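Side-chain contacts in tyrosine--tRNA ligase, mitochondrial (Coccidioides posadasii, PDB 5IJX), which probably attaches L-tyrosine to its cognate mitochondrial tRNA at the expense of ATP, as a class I aminoacyl-tRNA synthetase, here cut short at its C-terminal end: residues N168-T171 with W172-Q176; F225-L228 with F229-V233. One frame throughout, in Å; residues are numbered along the deposited sequence.

Contact 1: residues N168-T171 with W172-Q176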
ATOM      1  N   ASN A 168       8.328 -15.511  -9.243  1.00 67.97           N
ATOM      2  CA  ASN A 168       8.698 -14.827  -8.010  1.00 52.13           C
ATOM      3  C   ASN A 168       7.861 -13.562  -7.936  1.00 58.47           C
ATOM      4  O   ASN A 168       7.874 -12.756  -8.873  1.00 65.70           O
ATOM      5  CB  ASN A 168      10.195 -14.502  -7.979  1.00 59.81           C
ATOM      6  CG  ASN A 168      10.632 -13.876  -6.668  1.00 59.06           C
ATOM      7  OD1 ASN A 168       9.887 -13.119  -6.045  1.00 70.70           O
ATOM      8  ND2 ASN A 168      11.847 -14.193  -6.242  1.00 61.08           N
ATOM      9  N   ASN A 169       7.127 -13.387  -6.834  1.00 60.88           N
ATOM     10  CA  ASN A 169       6.104 -12.350  -6.812  1.00 60.81           C
ATOM     11  C   ASN A 169       6.692 -10.953  -6.941  1.00 63.15           C
ATOM     12  O   ASN A 169       6.001 -10.047  -7.422  1.00 76.53           O
ATOM     13  CB  ASN A 169       5.247 -12.456  -5.546  1.00 44.37           C
ATOM     14  CG  ASN A 169       6.050 -12.318  -4.276  1.00 52.30           C
ATOM     15  OD1 ASN A 169       7.224 -11.948  -4.298  1.00 58.10           O
ATOM     16  ND2 ASN A 169       5.414 -12.615  -3.148  1.00 57.52           N
ATOM     17  N   ASN A 170       7.952 -10.752  -6.556  1.00 56.61           N
ATOM     18  CA  ASN A 170       8.517  -9.427  -6.775  1.00 73.36           C
ATOM     19  C   ASN A 170       8.746  -9.133  -8.250  1.00 58.47           C
ATOM     20  O   ASN A 170       9.170  -8.021  -8.582  1.00 60.43           O
ATOM     21  CB  ASN A 170       9.813  -9.245  -5.978  1.00 85.69           C
ATOM     22  CG  ASN A 170      10.888 -10.236  -6.349  1.00104.47           C
ATOM     23  OD1 ASN A 170      10.951 -10.726  -7.476  1.00121.90           O
ATOM     24  ND2 ASN A 170      11.755 -10.533  -5.391  1.00108.18           N
ATOM     25  N   THR A 171       8.470 -10.087  -9.141  1.00 61.42           N
ATOM     26  CA  THR A 171       8.348  -9.756 -10.554  1.00 61.47           C
ATOM     27  C   THR A 171       7.349  -8.627 -10.763  1.00 62.27           C
ATOM     28  O   THR A 171       7.504  -7.825 -11.692  1.00 68.57           O
ATOM     29  CB  THR A 171       7.922 -10.993 -11.354  1.00 62.07           C
ATOM     30  OG1 THR A 171       8.964 -11.977 -11.313  1.00 64.58           O
ATOM     31  CG2 THR A 171       7.630 -10.632 -12.806  1.00 50.16           C
ATOM     32  N   TRP A 172       6.314  -8.548  -9.917  1.00 50.07           N
ATOM     33  CA  TRP A 172       5.340  -7.471 -10.012  1.00 58.65           C
ATOM     34  C   TRP A 172       5.352  -6.514  -8.828  1.00 57.65           C
ATOM     35  O   TRP A 172       4.878  -5.384  -8.973  1.00 58.76           O
ATOM     36  CB  TRP A 172       3.919  -8.034 -10.188  1.00 56.00           C
ATOM     37  CG  TRP A 172       3.490  -9.078  -9.192  1.00 58.57           C
ATOM     38  CD1 TRP A 172       2.929  -8.866  -7.965  1.00 64.91           C
ATOM     39  CD2 TRP A 172       3.553 -10.502  -9.359  1.00 57.61           C
ATOM     40  NE1 TRP A 172       2.650 -10.066  -7.356  1.00 52.54           N
ATOM     41  CE2 TRP A 172       3.024 -11.086  -8.190  1.00 42.47           C
ATOM     42  CE3 TRP A 172       4.012 -11.338 -10.382  1.00 63.82           C
ATOM     43  CZ2 TRP A 172       2.940 -12.464  -8.016  1.00 50.37           C
ATOM     44  CZ3 TRP A 172       3.930 -12.706 -10.207  1.00 47.41           C
ATOM     45  CH2 TRP A 172       3.399 -13.256  -9.033  1.00 52.62           C
ATOM     46  N   TRP A 173       5.884  -6.916  -7.673  1.00 58.06           N
ATOM     47  CA  TRP A 173       5.972  -5.983  -6.555  1.00 54.91           C
ATOM     48  C   TRP A 173       7.107  -4.982  -6.720  1.00 62.42           C
ATOM     49  O   TRP A 173       7.092  -3.936  -6.062  1.00 62.16           O
ATOM     50  CB  TRP A 173       6.141  -6.733  -5.234  1.00 54.06           C
ATOM     51  CG  TRP A 173       4.902  -7.445  -4.795  1.00 56.43           C
ATOM     52  CD1 TRP A 173       4.743  -8.789  -4.630  1.00 59.81           C
ATOM     53  CD2 TRP A 173       3.641  -6.848  -4.475  1.00 55.40           C
ATOM     54  NE1 TRP A 173       3.459  -9.066  -4.223  1.00 62.29           N
ATOM     55  CE2 TRP A 173       2.763  -7.890  -4.120  1.00 57.60           C
ATOM     56  CE3 TRP A 173       3.169  -5.532  -4.453  1.00 53.17           C
ATOM     57  CZ2 TRP A 173       1.444  -7.659  -3.746  1.00 55.34           C
ATOM     58  CZ3 TRP A 173       1.859  -5.305  -4.083  1.00 55.63           C
ATOM     59  CH2 TRP A 173       1.011  -6.363  -3.734  1.00 49.33           C
ATOM     60  N   ASN A 174       8.085  -5.275  -7.579  1.00 66.81           N
ATOM     61  CA  ASN A 174       9.115  -4.293  -7.892  1.00 64.71           C
ATOM     62  C   ASN A 174       8.530  -3.006  -8.457  1.00 73.76           C
ATOM     63  O   ASN A 174       9.170  -1.953  -8.358  1.00 78.84           O
ATOM     64  CB  ASN A 174      10.111  -4.882  -8.891  1.00 64.84           C
ATOM     65  CG  ASN A 174      11.121  -5.803  -8.237  1.00 78.16           C
ATOM     66  OD1 ASN A 174      11.073  -6.043  -7.031  1.00 77.58           O
ATOM     67  ND2 ASN A 174      12.041  -6.331  -9.036  1.00 94.13           N
ATOM     68  N   LYS A 175       7.331  -3.067  -9.041  1.00 69.96           N
ATOM     69  CA  LYS A 175       6.744  -1.911  -9.710  1.00 69.50           C
ATOM     70  C   LYS A 175       5.268  -1.692  -9.407  1.00 68.52           C
ATOM     71  O   LYS A 175       4.742  -0.641  -9.786  1.00 78.92           O
ATOM     72  CB  LYS A 175       6.916  -2.042 -11.232  1.00 76.69           C
ATOM     73  CG  LYS A 175       8.364  -2.051 -11.699  1.00 81.00           C
ATOM     74  N   GLN A 176       4.581  -2.625  -8.751  1.00 55.23           N
ATOM     75  CA  GLN A 176       3.150  -2.477  -8.518  1.00 52.21           C
ATOM     76  C   GLN A 176       2.872  -1.201  -7.736  1.00 61.22           C
ATOM     77  O   GLN A 176       3.395  -1.010  -6.634  1.00 65.07           O
ATOM     78  CB  GLN A 176       2.609  -3.692  -7.766  1.00 45.67           C
ATOM     79  CG  GLN A 176       1.128  -3.595  -7.421  1.00 60.11           C
ATOM     80  CD  GLN A 176       0.254  -3.413  -8.648  1.00 62.82           C
ATOM     81  OE1 GLN A 176       0.142  -4.310  -9.482  1.00 69.78           O
ATOM     82  NE2 GLN A 176      -0.366  -2.244  -8.766  1.00 51.70           N
TER
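Asn169 and Trp172 meet in the single helical turn, 170-173, that follows strand 164-168, the outer strand of the sheet in the Rossmann-type class I catalytic domain. Backbone bonds close this turn. The carbonyl oxygen of Asn169 accepts twice: Trp172 N approaches it at 2.9 Å from above the carbonyl plane, and Trp173 N lies at 3.1 Å, in that plane and on a lone pair. Capping falls to Asn168, whose short amide suits the task: OD1 accepts from Asn170 N at 3.1 Å, while its carbonyl oxygen receives both the N and OG1 of Thr171. With Trp172 CG lodged between its own backbone N and carbonyl carbon (chi1 51°), the indole folds back so that Asn169 CA sits over its six-membered ring face, 3.6 Å from the centroid. The Asn169 amide meets the Trp173 ring at its edge, CG lying in the ring plane, the two planes 86° apart. Able to donate and accept at once, this amide takes Ser107 N on OD1 and gives ND2 to Thr108 and Asp224 of the tyrosine pocket; the side chain comes about 4 Å from bound tyrosine (nearest atoms), a second-shell position. Each indole combines a broad apolar face with one N-H, and both NE1 groups donate to Asp224. Asn174, whose OD1 bonds Lys179 of the second subunit, contributes its N to the turn, 3.1 Å from Asn170 O.

Contact 2: residues F225-L228 with F229-V233; sequences FWYL and FQRKV
Arg231 folds back on Tyr227 where helix 217-229 ends in a Schellman motif. Its CB passes 3.7 Å from Leu228 O, CG passes Tyr227 O, and the chain, extended from CG to NE, brings CD beside Tyr227 CE2 at 3.8 Å. NE lies near the ring's CZ and OH, and CZ of the guanidinium rests 3.3 Å from Tyr227 CZ. The flat groups stack, planes 8° apart, a cation-pi contact suited to the broad, charged guanidinium. NH1, over the ring centre, also donates to Tyr227 O at 2.9 Å, an oxygen close to the guanidinium plane, which helps fix the group's rotation; NH2 ends above CE1. Val233 N to Leu228 O and Lys232 N to Phe229 O make the Schellman motif, with Lys232 at positive phi; Arg231 N reaches Leu228 O as well, from the opposite face to Val233 N. Gln230 lays its aliphatic CG over the six-membered ring face of Trp226, 4.0 Å from the centroid. Apolar Leu228 and Val233 meet at CB and press on Tyr69, while Phe225, Trp226 and Phe229 pack against Ile253; the turn sits between helix 243-259 and strand 67-72 as the chain passes from helix 217-229 into strand 233-239.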
ATOM      1  N   PHE A 225      -2.623 -13.540  -5.540  1.00 47.02           N
ATOM      2  CA  PHE A 225      -3.714 -14.376  -6.032  1.00 42.72           C
ATOM      3  C   PHE A 225      -4.485 -13.690  -7.154  1.00 49.00           C
ATOM      4  O   PHE A 225      -4.862 -14.333  -8.134  1.00 58.92           O
ATOM      5  CB  PHE A 225      -4.658 -14.733  -4.885  1.00 49.62           C
ATOM      6  CG  PHE A 225      -5.555 -15.914  -5.166  1.00 53.31           C
ATOM      7  CD1 PHE A 225      -5.554 -16.545  -6.402  1.00 54.83           C
ATOM      8  CD2 PHE A 225      -6.409 -16.389  -4.183  1.00 59.56           C
ATOM      9  CE1 PHE A 225      -6.380 -17.623  -6.647  1.00 55.94           C
ATOM     10  CE2 PHE A 225      -7.236 -17.470  -4.423  1.00 59.97           C
ATOM     11  CZ  PHE A 225      -7.221 -18.088  -5.658  1.00 59.08           C
ATOM     12  N   TRP A 226      -4.749 -12.391  -7.018  1.00 56.46           N
ATOM     13  CA  TRP A 226      -5.483 -11.666  -8.052  1.00 49.88           C
ATOM     14  C   TRP A 226      -4.666 -11.570  -9.334  1.00 51.28           C
ATOM     15  O   TRP A 226      -5.182 -11.807 -10.436  1.00 61.74           O
ATOM     16  CB  TRP A 226      -5.853 -10.282  -7.517  1.00 46.25           C
ATOM     17  CG  TRP A 226      -6.342  -9.292  -8.526  1.00 61.31           C
ATOM     18  CD1 TRP A 226      -5.765  -8.097  -8.840  1.00 67.13           C
ATOM     19  CD2 TRP A 226      -7.519  -9.395  -9.333  1.00 60.24           C
ATOM     20  NE1 TRP A 226      -6.507  -7.450  -9.798  1.00 65.11           N
ATOM     21  CE2 TRP A 226      -7.589  -8.226 -10.119  1.00 67.06           C
ATOM     22  CE3 TRP A 226      -8.518 -10.362  -9.472  1.00 52.62           C
ATOM     23  CZ2 TRP A 226      -8.618  -8.001 -11.031  1.00 69.65           C
ATOM     24  CZ3 TRP A 226      -9.537 -10.136 -10.379  1.00 64.03           C
ATOM     25  CH2 TRP A 226      -9.580  -8.964 -11.146  1.00 63.27           C
ATOM     26  N   TYR A 227      -3.380 -11.247  -9.199  1.00 53.45           N
ATOM     27  CA  TYR A 227      -2.488 -11.171 -10.349  1.00 52.98           C
ATOM     28  C   TYR A 227      -2.498 -12.476 -11.131  1.00 52.94           C
ATOM     29  O   TYR A 227      -2.651 -12.477 -12.358  1.00 56.30           O
ATOM     30  CB  TYR A 227      -1.075 -10.829  -9.873  1.00 52.74           C
ATOM     31  CG  TYR A 227      -0.036 -10.765 -10.969  1.00 55.88           C
ATOM     32  CD1 TYR A 227       0.302  -9.556 -11.563  1.00 64.55           C
ATOM     33  CD2 TYR A 227       0.619 -11.913 -11.400  1.00 59.12           C
ATOM     34  CE1 TYR A 227       1.258  -9.494 -12.564  1.00 63.88           C
ATOM     35  CE2 TYR A 227       1.570 -11.860 -12.401  1.00 65.72           C
ATOM     36  CZ  TYR A 227       1.890 -10.649 -12.978  1.00 72.30           C
ATOM     37  OH  TYR A 227       2.841 -10.601 -13.973  1.00 74.40           O
ATOM     38  N   LEU A 228      -2.339 -13.606 -10.436  1.00 64.28           N
ATOM     39  CA  LEU A 228      -2.387 -14.897 -11.114  1.00 62.66           C
ATOM     40  C   LEU A 228      -3.795 -15.245 -11.577  1.00 65.43           C
ATOM     41  O   LEU A 228      -3.953 -16.011 -12.533  1.00 58.76           O
ATOM     42  CB  LEU A 228      -1.852 -15.988 -10.189  1.00 57.63           C
ATOM     43  CG  LEU A 228      -0.396 -15.800  -9.766  1.00 54.83           C
ATOM     44  CD1 LEU A 228      -0.004 -16.833  -8.721  1.00 54.09           C
ATOM     45  CD2 LEU A 228       0.525 -15.879 -10.976  1.00 60.63           C
ATOM     46  N   PHE A 229      -4.814 -14.690 -10.922  1.00 64.56           N
ATOM     47  CA  PHE A 229      -6.195 -14.933 -11.320  1.00 52.32           C
ATOM     48  C   PHE A 229      -6.468 -14.358 -12.698  1.00 61.91           C
ATOM     49  O   PHE A 229      -7.090 -15.014 -13.541  1.00 64.96           O
ATOM     50  CB  PHE A 229      -7.144 -14.333 -10.281  1.00 52.40           C
ATOM     51  CG  PHE A 229      -8.604 -14.568 -10.569  1.00 56.40           C
ATOM     52  CD1 PHE A 229      -9.231 -15.726 -10.139  1.00 63.00           C
ATOM     53  CD2 PHE A 229      -9.354 -13.621 -11.249  1.00 58.85           C
ATOM     54  CE1 PHE A 229     -10.576 -15.940 -10.395  1.00 64.70           C
ATOM     55  CE2 PHE A 229     -10.697 -13.829 -11.505  1.00 60.80           C
ATOM     56  CZ  PHE A 229     -11.308 -14.990 -11.077  1.00 57.65           C
ATOM     57  N   GLN A 230      -5.995 -13.137 -12.955  1.00 70.36           N
ATOM     58  CA  GLN A 230      -6.128 -12.576 -14.292  1.00 66.32           C
ATOM     59  C   GLN A 230      -5.423 -13.424 -15.343  1.00 65.59           C
ATOM     60  O   GLN A 230      -5.699 -13.266 -16.537  1.00 76.18           O
ATOM     61  CB  GLN A 230      -5.577 -11.153 -14.315  1.00 61.29           C
ATOM     62  CG  GLN A 230      -6.271 -10.222 -13.344  1.00 59.03           C
ATOM     63  CD  GLN A 230      -5.643  -8.850 -13.311  1.00 61.52           C
ATOM     64  OE1 GLN A 230      -5.403  -8.291 -12.242  1.00 79.17           O
ATOM     65  NE2 GLN A 230      -5.370  -8.295 -14.486  1.00 69.91           N
ATOM     66  N   ARG A 231      -4.531 -14.322 -14.930  1.00 63.38           N
ATOM     67  CA  ARG A 231      -3.733 -15.131 -15.845  1.00 70.75           C
ATOM     68  C   ARG A 231      -4.082 -16.615 -15.738  1.00 76.74           C
ATOM     69  O   ARG A 231      -3.209 -17.484 -15.782  1.00 66.07           O
ATOM     70  CB  ARG A 231      -2.247 -14.894 -15.594  1.00 69.20           C
ATOM     71  CG  ARG A 231      -1.840 -13.455 -15.878  1.00 71.91           C
ATOM     72  CD  ARG A 231      -0.471 -13.103 -15.331  1.00 64.18           C
ATOM     73  NE  ARG A 231      -0.074 -11.757 -15.743  1.00 69.00           N
ATOM     74  CZ  ARG A 231      -0.569 -10.636 -15.225  1.00 66.33           C
ATOM     75  NH1 ARG A 231      -1.488 -10.683 -14.269  1.00 65.74           N
ATOM     76  NH2 ARG A 231      -0.147  -9.460 -15.667  1.00 70.73           N
ATOM     77  N   LYS A 232      -5.374 -16.911 -15.589  1.00 74.50           N
ATOM     78  CA  LYS A 232      -5.961 -18.245 -15.725  1.00 71.69           C
ATOM     79  C   LYS A 232      -5.727 -19.151 -14.521  1.00 72.88           C
ATOM     80  O   LYS A 232      -6.033 -20.353 -14.607  1.00 76.76           O
ATOM     81  CB  LYS A 232      -5.444 -18.954 -16.981  1.00 78.01           C
ATOM     82  CG  LYS A 232      -5.538 -18.118 -18.256  1.00 82.23           C
ATOM     83  CD  LYS A 232      -6.976 -17.734 -18.584  1.00 85.89           C
ATOM     84  CE  LYS A 232      -7.048 -16.907 -19.858  1.00 93.19           C
ATOM     85  NZ  LYS A 232      -8.451 -16.707 -20.320  1.00 93.83           N
ATOM     86  N   VAL A 233      -5.214 -18.635 -13.407  1.00 68.73           N
ATOM     87  CA  VAL A 233      -4.998 -19.426 -12.198  1.00 66.64           C
ATOM     88  C   VAL A 233      -6.152 -19.155 -11.242  1.00 66.40           C
ATOM     89  O   VAL A 233      -6.313 -18.029 -10.758  1.00 59.78           O
ATOM     90  CB  VAL A 233      -3.648 -19.097 -11.544  1.00 67.76           C
ATOM     91  CG1 VAL A 233      -3.488 -19.855 -10.230  1.00 65.79           C
ATOM     92  CG2 VAL A 233      -2.502 -19.426 -12.498  1.00 74.53           C
TER

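How the contacts relate
Both contacts are partly buried, but contact 1 takes in the whole of a one-turn helix after an edge strand, contact 2 the C-terminal end of a longer helix before an inner strand of the same sheet. Polar asparagines dominate 168-176, where buried amide and indole groups bond toward the tyrosine pocket and the second subunit is in contact with them. In 225-233 the buried side chains are chiefly aromatic and aliphatic, the charged ones lie at the surface, and no other chain touches them. Helix 217-229 joins the two: it supplies Asp224 to contact 1, and Tyr227 of contact 2 stacks on Trp172. This tyrosine thus packs against an indole as well as a guanidinium.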